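Local atomic coordinates of D-ribose pyranase (Bacillus subtilis, PDB entry 1OGF), a protein that probably catalyses the interconversion of the beta-pyran and beta-furan forms of D-ribose, working as a decamer assembled from two pentamers. Residues A[38-43]-A[108-113]; A[49-54]-A[114-119]; A[99-104]-A[122-127]. All coordinates share one frame; numbering follows the deposited sequence.

Contact 1: residues A[38-43]-A[108-113]; sequences LKIDLS and AKAVIR
D41 and R113 are bridged neighbours on parallel strands. In both, CG is anti to the backbone N (chi1 -168° and -175°), which sends the side chains side by side off one face of the sheet. The carboxylate is turned 75° from the guanidinium, yet R113 NH1 reaches D41 OD1 on its syn side, a salt bridge of 2.9 Å close to the guanidinium plane. The other oxygen turns back on its own chain, just past the strand: D41 OD2 accepts from S43 OG at 2.7 Å and, closing an Asx turn, from S43 N at 3.0 Å, both from the same face. R113 also gives NH2 to A29 O and NH1 to L7 O of a second subunit. Replacing D41 by alanine would probably leave the buried guanidinium without this counter-charge and S43 OG free to turn. On the face of I40 and I112 side-chain contacts are apolar, and just beyond the strand L42 CD1 presses against I112 CG2 at 3.5 Å. I40 straddles I112, its N on V111 O and its O on R113 N, each at 3.0 Å. This is the parallel edge pair of a mixed sheet, strand 39-41 being outermost in the chain and meeting another subunit.

Contact 2: residues A[49-54]-A[114-119]; sequences PAFQDT and TGEFTP
T54 and T114 meet in the close-packed half of this contact, where T114 CG2 comes within 3.4 Å of T54 OG1 and also lies against the CB and CG2 of T54. The T114 hydroxyl is directed elsewhere, to A27 O on strand 23-27, while the methyl is left to face the helix. Beside this pair the backbones join: G115 N donates to P49 O at 2.8 Å, in the carbonyl plane, just after the cis peptide bond that precedes P49. E116 completes the close packing. With CG anti to the backbone N (chi1 -167°) it lays CG 3.4 Å from F51 CB, and the bend at chi2 (58°) then brings the carboxylate up to the start of the helix.

A50 occupies the N-cap position, and what follows is a helix N-terminus whose first N-H groups look outward for acceptors. E116 OE1 takes F51 N at 2.8 Å in an almost straight bond (173°), approached on the anti side of the carboxylate. At the first turn, A50 O is gripped twice, by T54 N and by T54 OG1.

On the looser, partly exposed side a water takes over: it accepts from Q52 N at 3.0 Å and donates to E116 OE1 at 2.7 Å, so the next N-H of the helix is tied to the same oxygen indirectly. E116 OE2 is held from its own loop by T118 OG1, 2.8 Å away, through the anti lone pair. With both oxygens engaged the carboxylate's rotation is fixed, and E116 packs on A121, a substrate-binding residue, with D28, another, close by.

Contact 3: residues A[99-104]-A[122-127]; sequences EEFKLL and NCILQA
Helix 99-104 passes strand 123-127 with 9.7 Å between their axes and 48° between their directions, F101 and C123 having the nearest CA atoms. Side chains bridge that separation, chiefly the F101 ring. CG of F101 stands anti to the backbone N (chi1 -180°), and the far end of the ring is thereby carried in to the strand. Its CE2 and CZ rest against N122 CB, with CE2 3.7 Å from that carbon. CZ lies 3.7 Å from C123 N, and the peptide carbon of C123 and the nitrogen of I124 sit in the ring plane at its edge. Next to CZ, F101 CE1 meets I124 CG1 at 3.8 Å, the two side chains sliding past each other in opposite directions. I124 CD1 reaches on to touch L104 CB, again at 3.8 Å, one helical turn along from F101. Side chain meets side chain through carbon alone, although the ring also lies against backbone amide atoms and borders the sugar site: N122 binds substrate, and H98, which also does, is close to F101. Strand 123-127 is an inner strand of the sheet, flanked by strands 23-27 and 64-70. I124 packs on V25 and I68 of these two, and L104 on I68 as well. C123 points away from helix 99-104 to meet F51, so helix 51-61 packs on the other face of the strand.

Overall arrangement
Contacts 1 and 3 are buried and draw on the same mixed sheet, the first at its edge and the third on an inner strand; contact 2 is only partly buried and lies where the loop after strand 110-113 meets the start of helix 51-61. Chemistry follows place. Contact 1 combines strand pairing with a buried ion pair near a subunit boundary, contact 2 uses a carboxylate and a water to serve helix N-H groups, and contact 3 rests on an aromatic ring and aliphatic carbons packed over strand backbone. The three interlock: P49 packs on L42 and S43, joining contacts 1 and 2, while the F51 ring touches N122 and C123, joining contacts 2 and 3 beside the substrate site.

Contact 1: residues A[38-43]-A[108-113]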
loop_
_atom_site.group_PDB
_atom_site.type_symbol
_atom_site.label_atom_id
_atom_site.label_comp_id
_atom_site.label_asym_id
_atom_site.label_seq_id
_atom_site.Cartn_x
_atom_site.Cartn_y
_atom_site.Cartn_z
ATOM N N LEU A 38 14.564 4.984 7.525
ATOM C CA LEU A 38 13.719 4.881 8.704
ATOM C C LEU A 38 14.288 5.684 9.864
ATOM O O LEU A 38 15.491 5.632 10.142
ATOM C CB LEU A 38 13.582 3.428 9.141
ATOM C CG LEU A 38 12.857 3.243 10.478
ATOM C CD1 LEU A 38 11.397 3.683 10.364
ATOM C CD2 LEU A 38 12.948 1.787 10.888
ATOM N N LYS A 39 13.412 6.427 10.534
ATOM C CA LYS A 39 13.803 7.220 11.688
ATOM C C LYS A 39 13.140 6.653 12.935
ATOM O O LYS A 39 11.909 6.606 13.021
ATOM C CB LYS A 39 13.371 8.681 11.548
ATOM C CG LYS A 39 13.779 9.514 12.754
ATOM C CD LYS A 39 12.988 10.807 12.897
ATOM C CE LYS A 39 13.571 11.929 12.064
ATOM N NZ LYS A 39 12.848 13.201 12.339
ATOM N N ILE A 40 13.962 6.218 13.890
ATOM C CA ILE A 40 13.475 5.692 15.164
ATOM C C ILE A 40 13.881 6.742 16.197
ATOM O O ILE A 40 15.030 6.783 16.642
ATOM C CB ILE A 40 14.136 4.342 15.502
ATOM C CG1 ILE A 40 13.747 3.299 14.444
ATOM C CG2 ILE A 40 13.709 3.887 16.904
ATOM C CD1 ILE A 40 14.548 1.998 14.511
ATOM N N ASP A 41 12.928 7.591 16.563
ATOM C CA ASP A 41 13.157 8.689 17.500
ATOM C C ASP A 41 12.930 8.301 18.962
ATOM O O ASP A 41 11.796 8.073 19.384
ATOM C CB ASP A 41 12.245 9.864 17.122
ATOM C CG ASP A 41 12.603 11.142 17.844
ATOM O OD1 ASP A 41 11.994 12.189 17.523
ATOM O OD2 ASP A 41 13.487 11.104 18.728
ATOM N N LEU A 42 14.016 8.249 19.728
ATOM C CA LEU A 42 13.949 7.889 21.134
ATOM C C LEU A 42 13.837 9.107 22.038
ATOM O O LEU A 42 13.469 8.979 23.205
ATOM C CB LEU A 42 15.187 7.087 21.526
ATOM C CG LEU A 42 15.445 5.811 20.723
ATOM C CD1 LEU A 42 16.800 5.244 21.115
ATOM C CD2 LEU A 42 14.328 4.791 20.967
ATOM N N SER A 43 14.139 10.284 21.496
ATOM C CA SER A 43 14.103 11.530 22.267
ATOM C C SER A 43 12.903 11.652 23.195
ATOM O O SER A 43 11.802 11.213 22.871
ATOM C CB SER A 43 14.151 12.747 21.329
ATOM O OG SER A 43 12.947 12.906 20.601
ATOM N N ALA A 108 22.281 4.348 5.302
ATOM C CA ALA A 108 21.943 3.740 6.587
ATOM C C ALA A 108 20.608 3.003 6.585
ATOM O O ALA A 108 19.678 3.382 5.868
ATOM C CB ALA A 108 21.935 4.798 7.668
ATOM N N LYS A 109 20.520 1.957 7.405
ATOM C CA LYS A 109 19.305 1.164 7.523
ATOM C C LYS A 109 18.307 1.927 8.372
ATOM O O LYS A 109 17.107 1.652 8.340
ATOM C CB LYS A 109 19.607 -0.198 8.171
ATOM C CG LYS A 109 20.583 -1.038 7.371
ATOM C CD LYS A 109 20.062 -1.268 5.948
ATOM C CE LYS A 109 21.147 -1.843 5.043
ATOM N NZ LYS A 109 20.687 -1.964 3.629
ATOM N N ALA A 110 18.813 2.890 9.131
ATOM C CA ALA A 110 17.966 3.695 9.994
ATOM C C ALA A 110 18.786 4.726 10.735
ATOM O O ALA A 110 20.009 4.602 10.866
ATOM C CB ALA A 110 17.237 2.806 11.006
ATOM N N VAL A 111 18.093 5.752 11.213
ATOM C CA VAL A 111 18.722 6.806 11.989
ATOM C C VAL A 111 18.014 6.804 13.331
ATOM O O VAL A 111 16.794 6.941 13.393
ATOM C CB VAL A 111 18.558 8.200 11.326
ATOM C CG1 VAL A 111 19.053 9.301 12.271
ATOM C CG2 VAL A 111 19.337 8.246 10.021
ATOM N N ILE A 112 18.789 6.611 14.396
ATOM C CA ILE A 112 18.252 6.601 15.752
ATOM C C ILE A 112 18.443 8.007 16.294
ATOM O O ILE A 112 19.572 8.446 16.525
ATOM C CB ILE A 112 19.022 5.614 16.658
ATOM C CG1 ILE A 112 19.171 4.266 15.946
ATOM C CG2 ILE A 112 18.298 5.464 17.975
ATOM C CD1 ILE A 112 20.053 3.261 16.672
ATOM N N ARG A 113 17.346 8.722 16.485
ATOM C CA ARG A 113 17.429 10.080 16.987
ATOM C C ARG A 113 17.442 10.087 18.508
ATOM O O ARG A 113 16.527 9.574 19.139
ATOM C CB ARG A 113 16.243 10.904 16.477
ATOM C CG ARG A 113 16.286 12.381 16.841
ATOM C CD ARG A 113 15.170 13.147 16.126
ATOM N NE ARG A 113 15.274 14.593 16.319
ATOM C CZ ARG A 113 14.383 15.330 16.977
ATOM N NH1 ARG A 113 13.308 14.766 17.516
ATOM N NH2 ARG A 113 14.563 16.640 17.088
HETATM O O HOH W 1 15.669 2.776 6.371
#

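Contact 2: residues A[49-54]-A[114-119]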
loop_
_atom_site.group_PDB
_atom_site.type_symbol
_atom_site.label_atom_id
_atom_site.label_comp_id
_atom_site.label_asym_id
_atom_site.label_seq_id
_atom_site.Cartn_x
_atom_site.Cartn_y
_atom_site.Cartn_z
ATOM N N PRO A 49 17.154 10.903 25.429
ATOM C CA PRO A 49 18.315 10.219 26.006
ATOM C C PRO A 49 19.599 10.791 25.410
ATOM O O PRO A 49 19.588 11.339 24.305
ATOM C CB PRO A 49 18.087 8.767 25.607
ATOM C CG PRO A 49 17.420 8.908 24.275
ATOM C CD PRO A 49 16.405 9.993 24.545
ATOM N N ALA A 50 20.703 10.641 26.136
ATOM C CA ALA A 50 21.985 11.168 25.686
ATOM C C ALA A 50 22.637 10.348 24.589
ATOM O O ALA A 50 22.458 9.133 24.512
ATOM C CB ALA A 50 22.944 11.292 26.873
ATOM N N PHE A 51 23.406 11.037 23.751
ATOM C CA PHE A 51 24.136 10.428 22.645
ATOM C C PHE A 51 25.016 9.310 23.176
ATOM O O PHE A 51 25.054 8.205 22.627
ATOM C CB PHE A 51 25.022 11.479 21.981
ATOM C CG PHE A 51 25.959 10.927 20.946
ATOM C CD1 PHE A 51 25.485 10.500 19.713
ATOM C CD2 PHE A 51 27.323 10.863 21.194
ATOM C CE1 PHE A 51 26.362 10.022 18.733
ATOM C CE2 PHE A 51 28.209 10.387 20.227
ATOM C CZ PHE A 51 27.725 9.965 18.994
ATOM N N GLN A 52 25.740 9.612 24.246
ATOM C CA GLN A 52 26.630 8.635 24.846
ATOM C C GLN A 52 25.885 7.423 25.385
ATOM O O GLN A 52 26.253 6.289 25.081
ATOM C CB GLN A 52 27.457 9.294 25.948
ATOM C CG GLN A 52 28.609 10.117 25.411
ATOM C CD GLN A 52 29.346 10.863 26.499
ATOM O OE1 GLN A 52 28.890 11.903 26.976
ATOM N NE2 GLN A 52 30.483 10.322 26.915
ATOM N N ASP A 53 24.839 7.651 26.171
ATOM C CA ASP A 53 24.076 6.539 26.724
ATOM C C ASP A 53 23.559 5.633 25.611
ATOM O O ASP A 53 23.694 4.409 25.678
ATOM C CB ASP A 53 22.902 7.049 27.556
ATOM C CG ASP A 53 23.347 7.805 28.785
ATOM O OD1 ASP A 53 24.403 7.451 29.350
ATOM O OD2 ASP A 53 22.635 8.746 29.196
ATOM N N THR A 54 22.974 6.240 24.583
ATOM C CA THR A 54 22.441 5.484 23.453
ATOM C C THR A 54 23.545 4.727 22.727
ATOM O O THR A 54 23.378 3.561 22.364
ATOM C CB THR A 54 21.741 6.416 22.446
ATOM O OG1 THR A 54 20.708 7.143 23.119
ATOM C CG2 THR A 54 21.130 5.611 21.306
ATOM N N THR A 114 18.492 10.665 19.083
ATOM C CA THR A 114 18.617 10.771 20.535
ATOM C C THR A 114 18.147 12.173 20.903
ATOM O O THR A 114 17.736 12.941 20.026
ATOM C CB THR A 114 20.081 10.577 20.997
ATOM O OG1 THR A 114 20.894 11.647 20.504
ATOM C CG2 THR A 114 20.632 9.266 20.465
ATOM N N GLY A 115 18.184 12.509 22.186
ATOM C CA GLY A 115 17.757 13.834 22.602
ATOM C C GLY A 115 18.946 14.759 22.770
ATOM O O GLY A 115 18.823 15.853 23.319
ATOM N N GLU A 116 20.099 14.311 22.284
ATOM C CA GLU A 116 21.349 15.058 22.383
ATOM C C GLU A 116 21.272 16.440 21.735
ATOM O O GLU A 116 20.992 16.563 20.536
ATOM C CB GLU A 116 22.474 14.240 21.740
ATOM C CG GLU A 116 23.898 14.716 22.029
ATOM C CD GLU A 116 24.220 14.749 23.517
ATOM O OE1 GLU A 116 23.849 13.793 24.232
ATOM O OE2 GLU A 116 24.851 15.730 23.969
ATOM N N PHE A 117 21.518 17.474 22.539
ATOM C CA PHE A 117 21.499 18.858 22.062
ATOM C C PHE A 117 22.910 19.421 22.014
ATOM O O PHE A 117 23.163 20.533 22.471
ATOM C CB PHE A 117 20.642 19.735 22.975
ATOM C CG PHE A 117 19.239 19.947 22.479
ATOM C CD1 PHE A 117 18.449 18.869 22.092
ATOM C CD2 PHE A 117 18.687 21.223 22.451
ATOM C CE1 PHE A 117 17.127 19.064 21.677
ATOM C CE2 PHE A 117 17.373 21.425 22.042
ATOM C CZ PHE A 117 16.589 20.343 21.658
ATOM N N THR A 118 23.818 18.634 21.444
ATOM C CA THR A 118 25.224 18.996 21.315
ATOM C C THR A 118 25.660 18.892 19.851
ATOM O O THR A 118 25.411 17.885 19.187
ATOM C CB THR A 118 26.113 18.062 22.183
ATOM O OG1 THR A 118 25.889 18.348 23.570
ATOM C CG2 THR A 118 27.582 18.253 21.858
ATOM N N PRO A 119 26.330 19.940 19.337
ATOM C CA PRO A 119 26.833 20.049 17.963
ATOM C C PRO A 119 27.603 18.852 17.398
ATOM O O PRO A 119 28.588 18.383 17.979
ATOM C CB PRO A 119 27.697 21.310 18.020
ATOM C CG PRO A 119 26.949 22.163 18.996
ATOM C CD PRO A 119 26.620 21.176 20.092
HETATM O O HOH W 2 26.011 12.460 24.998
#

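Contact 3: residues A[99-104]-A[122-127]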
loop_
_atom_site.group_PDB
_atom_site.type_symbol
_atom_site.label_atom_id
_atom_site.label_comp_id
_atom_site.label_asym_id
_atom_site.label_seq_id
_atom_site.Cartn_x
_atom_site.Cartn_y
_atom_site.Cartn_z
ATOM N N GLU A 99 29.512 17.221 5.941
ATOM C CA GLU A 99 28.821 17.068 4.661
ATOM C C GLU A 99 28.960 15.647 4.128
ATOM O O GLU A 99 27.962 15.013 3.777
ATOM C CB GLU A 99 29.361 18.058 3.623
ATOM C CG GLU A 99 29.121 19.523 3.963
ATOM C CD GLU A 99 27.665 19.821 4.280
ATOM O OE1 GLU A 99 26.784 19.447 3.477
ATOM O OE2 GLU A 99 27.405 20.436 5.338
ATOM N N GLU A 100 30.191 15.148 4.059
ATOM C CA GLU A 100 30.418 13.791 3.575
ATOM C C GLU A 100 29.621 12.838 4.460
ATOM O O GLU A 100 28.989 11.906 3.973
ATOM C CB GLU A 100 31.895 13.410 3.670
ATOM C CG GLU A 100 32.866 14.382 3.042
ATOM C CD GLU A 100 34.305 14.013 3.358
ATOM O OE1 GLU A 100 34.754 12.946 2.890
ATOM O OE2 GLU A 100 34.983 14.779 4.083
ATOM N N PHE A 101 29.671 13.088 5.769
ATOM C CA PHE A 101 28.974 12.271 6.749
ATOM C C PHE A 101 27.496 12.153 6.398
ATOM O O PHE A 101 26.967 11.046 6.289
ATOM C CB PHE A 101 29.115 12.882 8.151
ATOM C CG PHE A 101 28.419 12.092 9.235
ATOM C CD1 PHE A 101 29.032 10.982 9.814
ATOM C CD2 PHE A 101 27.133 12.443 9.655
ATOM C CE1 PHE A 101 28.374 10.227 10.797
ATOM C CE2 PHE A 101 26.467 11.700 10.633
ATOM C CZ PHE A 101 27.088 10.588 11.208
ATOM N N LYS A 102 26.832 13.294 6.225
ATOM C CA LYS A 102 25.413 13.294 5.895
ATOM C C LYS A 102 25.121 12.516 4.617
ATOM O O LYS A 102 24.131 11.791 4.546
ATOM C CB LYS A 102 24.886 14.725 5.783
ATOM C CG LYS A 102 24.813 15.435 7.131
ATOM C CD LYS A 102 23.880 16.637 7.107
ATOM C CE LYS A 102 24.365 17.747 6.178
ATOM N NZ LYS A 102 23.386 18.883 6.137
ATOM N N LEU A 103 25.991 12.649 3.621
ATOM C CA LEU A 103 25.809 11.935 2.367
ATOM C C LEU A 103 25.868 10.432 2.624
ATOM O O LEU A 103 25.223 9.637 1.926
ATOM C CB LEU A 103 26.896 12.330 1.361
ATOM C CG LEU A 103 26.825 13.728 0.725
ATOM C CD1 LEU A 103 27.982 13.896 -0.251
ATOM C CD2 LEU A 103 25.501 13.913 -0.006
ATOM N N LEU A 104 26.639 10.052 3.638
ATOM C CA LEU A 104 26.804 8.648 3.989
ATOM C C LEU A 104 25.571 8.082 4.664
ATOM O O LEU A 104 25.243 6.916 4.477
ATOM C CB LEU A 104 28.013 8.470 4.904
ATOM C CG LEU A 104 29.143 7.652 4.284
ATOM C CD1 LEU A 104 30.396 7.784 5.134
ATOM C CD2 LEU A 104 28.704 6.188 4.157
ATOM N N ASN A 122 26.927 12.994 16.298
ATOM C CA ASN A 122 26.367 11.940 15.455
ATOM C C ASN A 122 27.449 10.954 15.077
ATOM O O ASN A 122 28.620 11.309 15.033
ATOM C CB ASN A 122 25.805 12.507 14.145
ATOM C CG ASN A 122 24.853 13.658 14.360
ATOM O OD1 ASN A 122 25.224 14.824 14.199
ATOM N ND2 ASN A 122 23.617 13.342 14.731
ATOM N N CYS A 123 27.051 9.719 14.795
ATOM C CA CYS A 123 27.998 8.700 14.370
ATOM C C CYS A 123 27.284 7.580 13.623
ATOM O O CYS A 123 26.077 7.400 13.762
ATOM C CB CYS A 123 28.762 8.120 15.567
ATOM S SG CYS A 123 27.802 7.031 16.624
ATOM N N ILE A 124 28.050 6.846 12.822
ATOM C CA ILE A 124 27.558 5.725 12.039
ATOM C C ILE A 124 28.244 4.445 12.506
ATOM O O ILE A 124 29.469 4.365 12.524
ATOM C CB ILE A 124 27.870 5.914 10.526
ATOM C CG1 ILE A 124 26.853 6.865 9.893
ATOM C CG2 ILE A 124 27.862 4.572 9.811
ATOM C CD1 ILE A 124 27.213 7.272 8.473
ATOM N N LEU A 125 27.452 3.450 12.889
ATOM C CA LEU A 125 28.004 2.172 13.315
ATOM C C LEU A 125 27.927 1.202 12.143
ATOM O O LEU A 125 26.852 0.961 11.595
ATOM C CB LEU A 125 27.216 1.610 14.502
ATOM C CG LEU A 125 27.124 2.522 15.723
ATOM C CD1 LEU A 125 26.374 1.809 16.843
ATOM C CD2 LEU A 125 28.531 2.918 16.167
ATOM N N GLN A 126 29.077 0.659 11.759
ATOM C CA GLN A 126 29.156 -0.285 10.654
ATOM C C GLN A 126 29.314 -1.704 11.193
ATOM O O GLN A 126 30.368 -2.070 11.722
ATOM C CB GLN A 126 30.336 0.072 9.752
ATOM C CG GLN A 126 30.439 -0.777 8.510
ATOM C CD GLN A 126 31.520 -0.290 7.565
ATOM O OE1 GLN A 126 31.491 0.855 7.109
ATOM N NE2 GLN A 126 32.480 -1.162 7.260
ATOM N N ALA A 127 28.253 -2.493 11.048
ATOM C CA ALA A 127 28.199 -3.877 11.522
ATOM C C ALA A 127 29.361 -4.779 11.113
ATOM O O ALA A 127 29.782 -4.790 9.955
ATOM C CB ALA A 127 26.885 -4.517 11.070
#